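Local coordinates for protein tannase (Fusobacterium nucleatum subsp. nucleatum ATCC 25586, PDB 6YQ4) that hydrolyses gallotannins, most likely by cleaving their galloyl esters, and carries a bound magnesium ion, at residues L121-D124 and Y128-K131; F356-L359 and E365-L368; L359-G364 and S374-F379. All blocks are in the same frame, centred on the assembly; numbering follows the deposited sequence.

Contact 1: residues L121-D124 and Y128-K131; sequences LTDD and YIGK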
ATOM      1  N   LEU A 121     -18.247   4.836  -1.195  1.00 26.94           N
ATOM      2  CA  LEU A 121     -19.391   4.035  -0.768  1.00 30.64           C
ATOM      3  C   LEU A 121     -20.416   4.846   0.032  1.00 30.26           C
ATOM      4  O   LEU A 121     -20.069   5.598   0.944  1.00 29.56           O
ATOM      5  CB  LEU A 121     -18.884   2.875   0.076  1.00 27.25           C
ATOM      6  CG  LEU A 121     -19.595   1.541   0.143  1.00 42.55           C
ATOM      7  CD1 LEU A 121     -20.166   1.119  -1.225  1.00 35.58           C
ATOM      8  CD2 LEU A 121     -18.535   0.549   0.637  1.00 26.57           C
ATOM      9  N   THR A 122     -21.690   4.673  -0.292  1.00 31.08           N
ATOM     10  CA  THR A 122     -22.770   5.303   0.463  1.00 42.30           C
ATOM     11  C   THR A 122     -23.686   4.257   1.085  1.00 40.52           C
ATOM     12  O   THR A 122     -23.735   3.095   0.661  1.00 34.01           O
ATOM     13  CB  THR A 122     -23.646   6.264  -0.397  1.00 41.23           C
ATOM     14  OG1 THR A 122     -24.239   5.557  -1.495  1.00 43.36           O
ATOM     15  CG2 THR A 122     -22.850   7.451  -0.918  1.00 33.69           C
ATOM     16  N   ASP A 123     -24.410   4.709   2.107  1.00 35.27           N
ATOM     17  CA  ASP A 123     -25.549   3.994   2.669  1.00 42.75           C
ATOM     18  C   ASP A 123     -26.802   4.264   1.817  1.00 53.25           C
ATOM     19  O   ASP A 123     -26.751   4.927   0.774  1.00 54.06           O
ATOM     20  CB  ASP A 123     -25.754   4.404   4.132  1.00 48.79           C
ATOM     21  CG  ASP A 123     -26.277   5.847   4.284  1.00 49.70           C
ATOM     22  OD1 ASP A 123     -26.187   6.623   3.321  1.00 57.86           O
ATOM     23  OD2 ASP A 123     -26.786   6.223   5.357  1.00 51.60           O
ATOM     24  N   ASP A 124     -27.955   3.761   2.287  1.00 55.23           N
ATOM     25  CA  ASP A 124     -29.228   3.957   1.591  1.00 53.98           C
ATOM     26  C   ASP A 124     -29.609   5.430   1.514  1.00 55.19           C
ATOM     27  O   ASP A 124     -30.234   5.876   0.535  1.00 48.81           O
ATOM     28  CB  ASP A 124     -30.343   3.189   2.312  1.00 63.94           C
ATOM     29  CG  ASP A 124     -30.421   1.726   1.906  1.00 68.67           C
ATOM     30  OD1 ASP A 124     -31.259   1.001   2.494  1.00 66.83           O
ATOM     31  OD2 ASP A 124     -29.643   1.308   1.011  1.00 65.70           O
ATOM     32  N   TYR A 128     -21.951   8.965   3.382  1.00 40.46           N
ATOM     33  CA  TYR A 128     -20.718   8.243   3.087  1.00 38.70           C
ATOM     34  C   TYR A 128     -20.333   7.316   4.234  1.00 45.45           C
ATOM     35  O   TYR A 128     -20.274   7.735   5.397  1.00 50.17           O
ATOM     36  CB  TYR A 128     -19.603   9.237   2.804  1.00 36.17           C
ATOM     37  CG  TYR A 128     -19.864  10.090   1.584  1.00 31.59           C
ATOM     38  CD1 TYR A 128     -20.006   9.506   0.326  1.00 33.97           C
ATOM     39  CD2 TYR A 128     -20.000  11.476   1.691  1.00 38.52           C
ATOM     40  CE1 TYR A 128     -20.265  10.282  -0.811  1.00 35.03           C
ATOM     41  CE2 TYR A 128     -20.244  12.269   0.570  1.00 35.84           C
ATOM     42  CZ  TYR A 128     -20.381  11.660  -0.680  1.00 36.58           C
ATOM     43  OH  TYR A 128     -20.600  12.410  -1.801  1.00 33.61           O
ATOM     44  N   ILE A 129     -20.047   6.061   3.892  1.00 43.77           N
ATOM     45  CA  ILE A 129     -19.753   5.004   4.851  1.00 36.23           C
ATOM     46  C   ILE A 129     -18.391   4.371   4.625  1.00 40.49           C
ATOM     47  O   ILE A 129     -18.056   3.388   5.298  1.00 27.80           O
ATOM     48  CB  ILE A 129     -20.848   3.920   4.823  1.00 33.69           C
ATOM     49  CG1 ILE A 129     -20.916   3.308   3.425  1.00 30.49           C
ATOM     50  CG2 ILE A 129     -22.181   4.507   5.225  1.00 33.12           C
ATOM     51  CD1 ILE A 129     -21.772   2.087   3.330  1.00 31.27           C
ATOM     52  N   GLY A 130     -17.595   4.896   3.698  1.00 35.59           N
ATOM     53  CA  GLY A 130     -16.311   4.292   3.404  1.00 31.38           C
ATOM     54  C   GLY A 130     -15.179   5.293   3.333  1.00 33.47           C
ATOM     55  O   GLY A 130     -14.138   5.034   2.717  1.00 30.33           O
ATOM     56  N   LYS A 131     -15.388   6.457   3.938  1.00 32.04           N
ATOM     57  CA  LYS A 131     -14.297   7.381   4.141  1.00 24.88           C
ATOM     58  C   LYS A 131     -13.420   6.881   5.279  1.00 32.30           C
ATOM     59  O   LYS A 131     -13.818   6.028   6.081  1.00 31.55           O
ATOM     60  CB  LYS A 131     -14.812   8.783   4.454  1.00 26.09           C
ATOM     61  CG  LYS A 131     -15.878   9.297   3.508  1.00 31.47           C
ATOM     62  CD  LYS A 131     -15.340   9.387   2.099  1.00 27.35           C
ATOM     63  CE  LYS A 131     -16.044  10.488   1.343  1.00 27.43           C
ATOM     64  NZ  LYS A 131     -15.390  10.749   0.045  1.00 33.43           N
TER
HETATM   65  O   HOH W   1     -17.642   6.753   1.470  1.00 30.51           O

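Contact 2: residues F356-L359 and E365-L368; sequences FDSL and ENNL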
ATOM      1  N   PHE A 356      -0.989  15.198  -3.829  1.00 31.28           N
ATOM      2  CA  PHE A 356      -1.947  14.464  -3.006  1.00 28.38           C
ATOM      3  C   PHE A 356      -3.018  15.358  -2.392  1.00 34.64           C
ATOM      4  O   PHE A 356      -4.213  15.065  -2.535  1.00 36.93           O
ATOM      5  CB  PHE A 356      -1.206  13.668  -1.912  1.00 35.44           C
ATOM      6  CG  PHE A 356      -0.276  12.630  -2.473  1.00 35.90           C
ATOM      7  CD1 PHE A 356       1.016  12.977  -2.860  1.00 27.83           C
ATOM      8  CD2 PHE A 356      -0.706  11.335  -2.680  1.00 25.48           C
ATOM      9  CE1 PHE A 356       1.855  12.061  -3.426  1.00 19.12           C
ATOM     10  CE2 PHE A 356       0.143  10.401  -3.241  1.00 32.66           C
ATOM     11  CZ  PHE A 356       1.432  10.764  -3.610  1.00 30.34           C
ATOM     12  N   ASP A 357      -2.648  16.461  -1.725  1.00 25.12           N
ATOM     13  CA  ASP A 357      -3.650  17.403  -1.210  1.00 29.79           C
ATOM     14  C   ASP A 357      -3.817  18.567  -2.194  1.00 37.49           C
ATOM     15  O   ASP A 357      -3.220  19.643  -2.024  1.00 35.22           O
ATOM     16  CB  ASP A 357      -3.289  17.898   0.186  1.00 23.34           C
ATOM     17  CG  ASP A 357      -4.468  18.583   0.866  1.00 34.75           C
ATOM     18  OD1 ASP A 357      -5.526  18.653   0.192  1.00 36.87           O
ATOM     19  OD2 ASP A 357      -4.361  19.028   2.046  1.00 25.06           O
ATOM     20  N   SER A 358      -4.665  18.355  -3.217  1.00 30.65           N
ATOM     21  CA  SER A 358      -4.937  19.367  -4.245  1.00 33.25           C
ATOM     22  C   SER A 358      -5.685  20.570  -3.687  1.00 32.68           C
ATOM     23  O   SER A 358      -6.515  20.447  -2.787  1.00 33.87           O
ATOM     24  CB  SER A 358      -5.782  18.797  -5.389  1.00 39.91           C
ATOM     25  OG  SER A 358      -5.435  17.471  -5.691  1.00 50.01           O
ATOM     26  N   LEU A 359      -5.434  21.733  -4.297  1.00 35.03           N
ATOM     27  CA  LEU A 359      -6.023  22.989  -3.834  1.00 37.39           C
ATOM     28  C   LEU A 359      -7.542  23.046  -4.008  1.00 38.87           C
ATOM     29  O   LEU A 359      -8.202  23.808  -3.295  1.00 36.78           O
ATOM     30  CB  LEU A 359      -5.387  24.174  -4.562  1.00 30.86           C
ATOM     31  CG  LEU A 359      -3.940  24.458  -4.184  1.00 38.74           C
ATOM     32  CD1 LEU A 359      -3.549  25.831  -4.642  1.00 40.55           C
ATOM     33  CD2 LEU A 359      -3.738  24.306  -2.692  1.00 38.77           C
ATOM     34  N   GLU A 365      -7.161  11.108  -2.706  1.00 33.66           N
ATOM     35  CA  GLU A 365      -6.807  11.155  -1.283  1.00 26.31           C
ATOM     36  C   GLU A 365      -7.617  12.226  -0.551  1.00 21.98           C
ATOM     37  O   GLU A 365      -8.036  12.019   0.590  1.00 26.90           O
ATOM     38  CB  GLU A 365      -5.308  11.416  -1.108  1.00 28.18           C
ATOM     39  CG  GLU A 365      -4.396  10.225  -1.411  1.00 41.46           C
ATOM     40  CD  GLU A 365      -4.298   9.901  -2.900  1.00 45.00           C
ATOM     41  OE1 GLU A 365      -4.292   8.693  -3.237  1.00 45.16           O
ATOM     42  OE2 GLU A 365      -4.227  10.845  -3.728  1.00 39.32           O
ATOM     43  N   ASN A 366      -7.800  13.393  -1.170  1.00 23.48           N
ATOM     44  CA  ASN A 366      -8.837  14.336  -0.730  1.00 27.87           C
ATOM     45  C   ASN A 366     -10.163  13.626  -0.485  1.00 27.93           C
ATOM     46  O   ASN A 366     -10.829  13.849   0.530  1.00 27.63           O
ATOM     47  CB  ASN A 366      -9.057  15.403  -1.790  1.00 25.07           C
ATOM     48  CG  ASN A 366      -7.943  16.400  -1.870  1.00 32.92           C
ATOM     49  OD1 ASN A 366      -7.478  16.714  -2.972  1.00 30.86           O
ATOM     50  ND2 ASN A 366      -7.543  16.960  -0.721  1.00 26.10           N
ATOM     51  N   ASN A 367     -10.576  12.784  -1.445  1.00 34.01           N
ATOM     52  CA  ASN A 367     -11.836  12.064  -1.342  1.00 25.20           C
ATOM     53  C   ASN A 367     -11.820  11.044  -0.208  1.00 30.34           C
ATOM     54  O   ASN A 367     -12.873  10.795   0.391  1.00 25.47           O
ATOM     55  CB  ASN A 367     -12.141  11.388  -2.677  1.00 25.18           C
ATOM     56  CG  ASN A 367     -13.540  10.864  -2.747  1.00 26.22           C
ATOM     57  OD1 ASN A 367     -13.781   9.705  -2.461  1.00 26.62           O
ATOM     58  ND2 ASN A 367     -14.482  11.727  -3.091  1.00 27.68           N
ATOM     59  N   LEU A 368     -10.649  10.445   0.104  1.00 23.33           N
ATOM     60  CA  LEU A 368     -10.560   9.505   1.232  1.00 22.90           C
ATOM     61  C   LEU A 368     -10.854  10.190   2.564  1.00 24.86           C
ATOM     62  O   LEU A 368     -11.447   9.568   3.455  1.00 25.44           O
ATOM     63  CB  LEU A 368      -9.173   8.830   1.282  1.00 21.55           C
ATOM     64  CG  LEU A 368      -8.665   8.135   2.575  1.00 23.15           C
ATOM     65  CD1 LEU A 368      -9.470   6.883   2.866  1.00 21.30           C
ATOM     66  CD2 LEU A 368      -7.121   7.802   2.547  1.00 19.96           C
TER

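Contact 3: residues L359-G364 and S374-F379; sequences LDASSG and SDSKHF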
ATOM      1  N   LEU A 359      -5.434  21.733  -4.297  1.00 35.03           N
ATOM      2  CA  LEU A 359      -6.023  22.989  -3.834  1.00 37.39           C
ATOM      3  C   LEU A 359      -7.542  23.046  -4.008  1.00 38.87           C
ATOM      4  O   LEU A 359      -8.202  23.808  -3.295  1.00 36.78           O
ATOM      5  CB  LEU A 359      -5.387  24.174  -4.562  1.00 30.86           C
ATOM      6  CG  LEU A 359      -3.940  24.458  -4.184  1.00 38.74           C
ATOM      7  CD1 LEU A 359      -3.549  25.831  -4.642  1.00 40.55           C
ATOM      8  CD2 LEU A 359      -3.738  24.306  -2.692  1.00 38.77           C
ATOM      9  N   ASP A 360      -8.109  22.288  -4.942  1.00 34.53           N
ATOM     10  CA  ASP A 360      -9.558  22.192  -5.082  1.00 38.36           C
ATOM     11  C   ASP A 360     -10.127  20.930  -4.428  1.00 41.44           C
ATOM     12  O   ASP A 360     -11.293  20.598  -4.662  1.00 43.67           O
ATOM     13  CB  ASP A 360      -9.953  22.249  -6.561  1.00 35.60           C
ATOM     14  CG  ASP A 360      -9.492  21.028  -7.339  1.00 56.58           C
ATOM     15  OD1 ASP A 360      -8.530  20.366  -6.899  1.00 63.09           O
ATOM     16  OD2 ASP A 360     -10.080  20.740  -8.403  1.00 67.84           O
ATOM     17  N   ALA A 361      -9.310  20.206  -3.648  1.00 30.56           N
ATOM     18  CA  ALA A 361      -9.750  19.049  -2.853  1.00 33.50           C
ATOM     19  C   ALA A 361     -10.279  17.911  -3.721  1.00 28.22           C
ATOM     20  O   ALA A 361     -11.188  17.191  -3.325  1.00 34.39           O
ATOM     21  CB  ALA A 361     -10.805  19.451  -1.812  1.00 29.90           C
ATOM     22  N   SER A 362      -9.701  17.707  -4.899  1.00 33.39           N
ATOM     23  CA  SER A 362     -10.268  16.805  -5.892  1.00 34.22           C
ATOM     24  C   SER A 362      -9.481  15.518  -6.073  1.00 35.55           C
ATOM     25  O   SER A 362      -9.910  14.656  -6.847  1.00 32.38           O
ATOM     26  CB  SER A 362     -10.346  17.516  -7.247  1.00 44.89           C
ATOM     27  OG  SER A 362      -9.023  17.760  -7.715  1.00 51.14           O
ATOM     28  N   SER A 363      -8.334  15.375  -5.422  1.00 37.26           N
ATOM     29  CA  SER A 363      -7.604  14.135  -5.548  1.00 38.03           C
ATOM     30  C   SER A 363      -8.398  13.010  -4.900  1.00 37.71           C
ATOM     31  O   SER A 363      -9.330  13.241  -4.116  1.00 24.10           O
ATOM     32  CB  SER A 363      -6.214  14.253  -4.913  1.00 36.23           C
ATOM     33  OG  SER A 363      -6.219  13.769  -3.585  1.00 36.48           O
ATOM     34  N   GLY A 364      -8.025  11.779  -5.249  1.00 29.68           N
ATOM     35  CA  GLY A 364      -8.627  10.636  -4.598  1.00 25.76           C
ATOM     36  C   GLY A 364      -8.346  10.614  -3.111  1.00 32.33           C
ATOM     37  O   GLY A 364      -9.174  10.141  -2.322  1.00 33.97           O
ATOM     38  N   SER A 374     -19.336  14.918   3.943  1.00 36.13           N
ATOM     39  CA  SER A 374     -18.428  15.733   3.152  1.00 41.72           C
ATOM     40  C   SER A 374     -17.718  14.788   2.211  1.00 33.57           C
ATOM     41  O   SER A 374     -17.206  13.765   2.659  1.00 32.26           O
ATOM     42  CB  SER A 374     -17.404  16.469   4.037  1.00 45.58           C
ATOM     43  OG  SER A 374     -17.955  17.622   4.651  1.00 55.76           O
ATOM     44  N   ASP A 375     -17.687  15.119   0.920  1.00 37.79           N
ATOM     45  CA  ASP A 375     -17.104  14.192  -0.041  1.00 35.11           C
ATOM     46  C   ASP A 375     -15.572  14.262  -0.069  1.00 37.76           C
ATOM     47  O   ASP A 375     -14.923  13.251  -0.367  1.00 36.50           O
ATOM     48  CB  ASP A 375     -17.677  14.453  -1.434  1.00 40.32           C
ATOM     49  CG  ASP A 375     -17.378  13.331  -2.404  1.00 40.72           C
ATOM     50  OD1 ASP A 375     -17.533  12.165  -2.006  1.00 37.85           O
ATOM     51  OD2 ASP A 375     -16.965  13.611  -3.549  1.00 40.47           O
ATOM     52  N   SER A 376     -14.976  15.424   0.220  1.00 34.97           N
ATOM     53  CA  SER A 376     -13.522  15.523   0.297  1.00 29.75           C
ATOM     54  C   SER A 376     -13.146  16.566   1.333  1.00 40.08           C
ATOM     55  O   SER A 376     -13.973  17.377   1.753  1.00 31.34           O
ATOM     56  CB  SER A 376     -12.872  15.918  -1.029  1.00 28.79           C
ATOM     57  OG  SER A 376     -13.428  17.134  -1.514  1.00 30.34           O
ATOM     58  N   LYS A 377     -11.877  16.520   1.750  1.00 33.10           N
ATOM     59  CA  LYS A 377     -11.325  17.475   2.699  1.00 28.98           C
ATOM     60  C   LYS A 377      -9.841  17.630   2.408  1.00 38.54           C
ATOM     61  O   LYS A 377      -9.254  16.868   1.630  1.00 32.51           O
ATOM     62  CB  LYS A 377     -11.521  17.046   4.160  1.00 29.16           C
ATOM     63  CG  LYS A 377     -12.964  16.870   4.614  1.00 30.53           C
ATOM     64  CD  LYS A 377     -13.101  17.032   6.110  1.00 31.34           C
ATOM     65  CE  LYS A 377     -14.369  16.391   6.661  1.00 32.34           C
ATOM     66  NZ  LYS A 377     -14.477  16.521   8.147  1.00 33.25           N
ATOM     67  N   HIS A 378      -9.245  18.646   3.027  1.00 33.51           N
ATOM     68  CA  HIS A 378      -7.801  18.759   3.088  1.00 38.44           C
ATOM     69  C   HIS A 378      -7.256  17.892   4.207  1.00 40.92           C
ATOM     70  O   HIS A 378      -7.989  17.445   5.091  1.00 42.60           O
ATOM     71  CB  HIS A 378      -7.375  20.206   3.304  1.00 39.23           C
ATOM     72  CG  HIS A 378      -7.839  21.117   2.220  1.00 36.27           C
ATOM     73  ND1 HIS A 378      -7.417  20.980   0.916  1.00 33.84           N
ATOM     74  CD2 HIS A 378      -8.734  22.134   2.228  1.00 38.05           C
ATOM     75  CE1 HIS A 378      -8.019  21.890   0.167  1.00 43.59           C
ATOM     76  NE2 HIS A 378      -8.819  22.606   0.939  1.00 42.71           N
ATOM     77  N   PHE A 379      -5.944  17.654   4.147  1.00 35.75           N
ATOM     78  CA  PHE A 379      -5.253  16.940   5.213  1.00 34.97           C
ATOM     79  C   PHE A 379      -3.836  17.463   5.428  1.00 34.14           C
ATOM     80  O   PHE A 379      -3.064  16.834   6.168  1.00 29.05           O
ATOM     81  CB  PHE A 379      -5.207  15.429   4.934  1.00 32.10           C
ATOM     82  CG  PHE A 379      -4.915  15.076   3.509  1.00 32.19           C
ATOM     83  CD1 PHE A 379      -3.639  14.669   3.130  1.00 33.03           C
ATOM     84  CD2 PHE A 379      -5.922  15.142   2.542  1.00 25.94           C
ATOM     85  CE1 PHE A 379      -3.361  14.324   1.797  1.00 28.91           C
ATOM     86  CE2 PHE A 379      -5.671  14.804   1.216  1.00 22.43           C
ATOM     87  CZ  PHE A 379      -4.384  14.394   0.838  1.00 33.91           C
TER

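Contact 1: residues L121-D124 and Y128-K131
Ile129 leans across residues 121-124, and a straight backbone bond at its own nitrogen fixes it there. Its N-H points at Leu121 O, with N and O 3.0 Å apart and 173° at the hydrogen. At CB the side chain forks, and both branches meet the facing segment. CG1 sits between the backbone N and the carbonyl carbon (chi1 60°), a rotation that brings it against the peptide joining Leu121 and Thr122, 3.5 Å from Leu121 O. Extended beyond it, CD1 rests on Thr122 O at 3.5 Å and also meets CG of Leu121 at 3.9 Å, where the two apolar chains cross at a slant. The other branch, Ile129 CG2, packs against Asp123 CB at 3.7 Å, while the carboxylate of Asp123 turns to Asn127 through OD2. Thr122 and Tyr128 are joined by a single beta bridge, and their side chains lie side by side, pointing the same way; Thr122 CG2 reaches Tyr128 CD1 at 3.7 Å. Leu121 O lies at the edge of that tyrosine ring. A water donates to the same carbonyl, 2.7 Å from Leu121 O, and accepts from Gly130 N, so it bridges the segments where the direct bond from Gly130 is missing. The contact is thus an irregular, hairpin-like return of the chain at the protein surface: one carbonyl gathers a backbone bond and a water, and a branched aliphatic residue lays carbon over the polar peptide groups beside them.

Contact 2: residues F356-L359 and E365-L368
Asn366, Phe356 and Glu365 contribute most of the buried surface here, and the asparagine amide carries the polar part. Its ND2 donates to Asp357 OD1 at 2.8 Å, with 149° at the hydrogen. The acceptor lies nearly in the amide plane, while the donor comes from above the carboxylate plane, 39° out of it; the two side chains cross at about a right angle. On the other side of the amide carbon, Asn366 OD1 takes a weak bond from Ser358 N, 3.3 Å away. The amide is therefore used from both ends, weakly at OD1, which favours this rotation; ND2 has a second acceptor in Lys377 O. Phe356 meets Glu365 through one ring atom: CD2 is 3.7 Å from Glu365 OE2, the ring and carboxylate planes 66° apart. A bend at chi2 brings the glutamate head back to the ring, and its other oxygen, OE1, is hydrogen-bonded to a glycerol, probably from the crystallisation liquor. The carboxylate of Asp357 is held from further sides as well, OD2 accepting from Phe379 N and Thr380 OG1. In the fold, residues 356-359 are thus tied to the short helix 364-368. Helix 212-223 packs against both through Leu212, and its Asp216 accepts from the backbone N of Phe356 and Asp357, while Leu359, last of this segment, packs on helix 381-394.

Contact 3: residues L359-G364 and S374-F379
Ala361 and Ser376 make the close part of this contact. The serine hydroxyl donates to the alanine carbonyl, Ser376 OG to Ala361 O 2.9 Å, arriving in the carbonyl plane on a lone pair with 142° at the oxygen. Ser376 OG lies between its backbone N and carbonyl carbon (chi1 55°), which turns it into the loop, and it also rests 3.5 Å from Ala361 CB. Ala361 itself takes a left-handed helical backbone conformation, and its methyl group faces the second segment. His378 closes this side more loosely: its CE1 stands 4.2 Å from Ala361 CB, and Leu359 O lies at the ring edge, 4.0 Å from the same histidine carbon. The polar grip on this ring comes from Asp357, whose OD1 pairs with ND1. Leu359 O in turn is bonded to Asn387. The solvent side belongs to Asp360 and Ser362, which are exposed and hydrogen-bonded to each other. Ser362 OG donates to Asp360 OD1 at 2.8 Å, on the syn side but 31° out of the carboxylate plane, a link within the segment that does not cross the contact. Ser363 stands at the N-cap position directly before helix 364-368, its OG bonded to Asn366 N and Phe356 O. The two segments thus flank that short helix in sequence, one leading into it and the other following it, and the second runs on into helix 381-394, whose Ser383 and Asn387 touch His378.

In the fold
Contacts 2 and 3 form one unit: they share Leu359, their centres are about 4 Å apart, and a probable hydrogen bond joins Asn366 ND2 to Lys377 O at 2.9 Å. Contact 1, at the surface, lies farther off, its centre about 18 Å from that of contact 2 and about 16 Å from that of contact 3. Lys131 joins it to both, NZ forming a salt bridge with Asp375 OD1 at 3.3 Å and a probable hydrogen bond to Asn367 O. None of the three touches the magnesium site. Contact 2 is tied to the presumed active site: Glu365 binds a glycerol, which may mark a pocket, and lies near, without touching, a probable Ser-His-Asp triad of the alpha/beta-hydrolase kind.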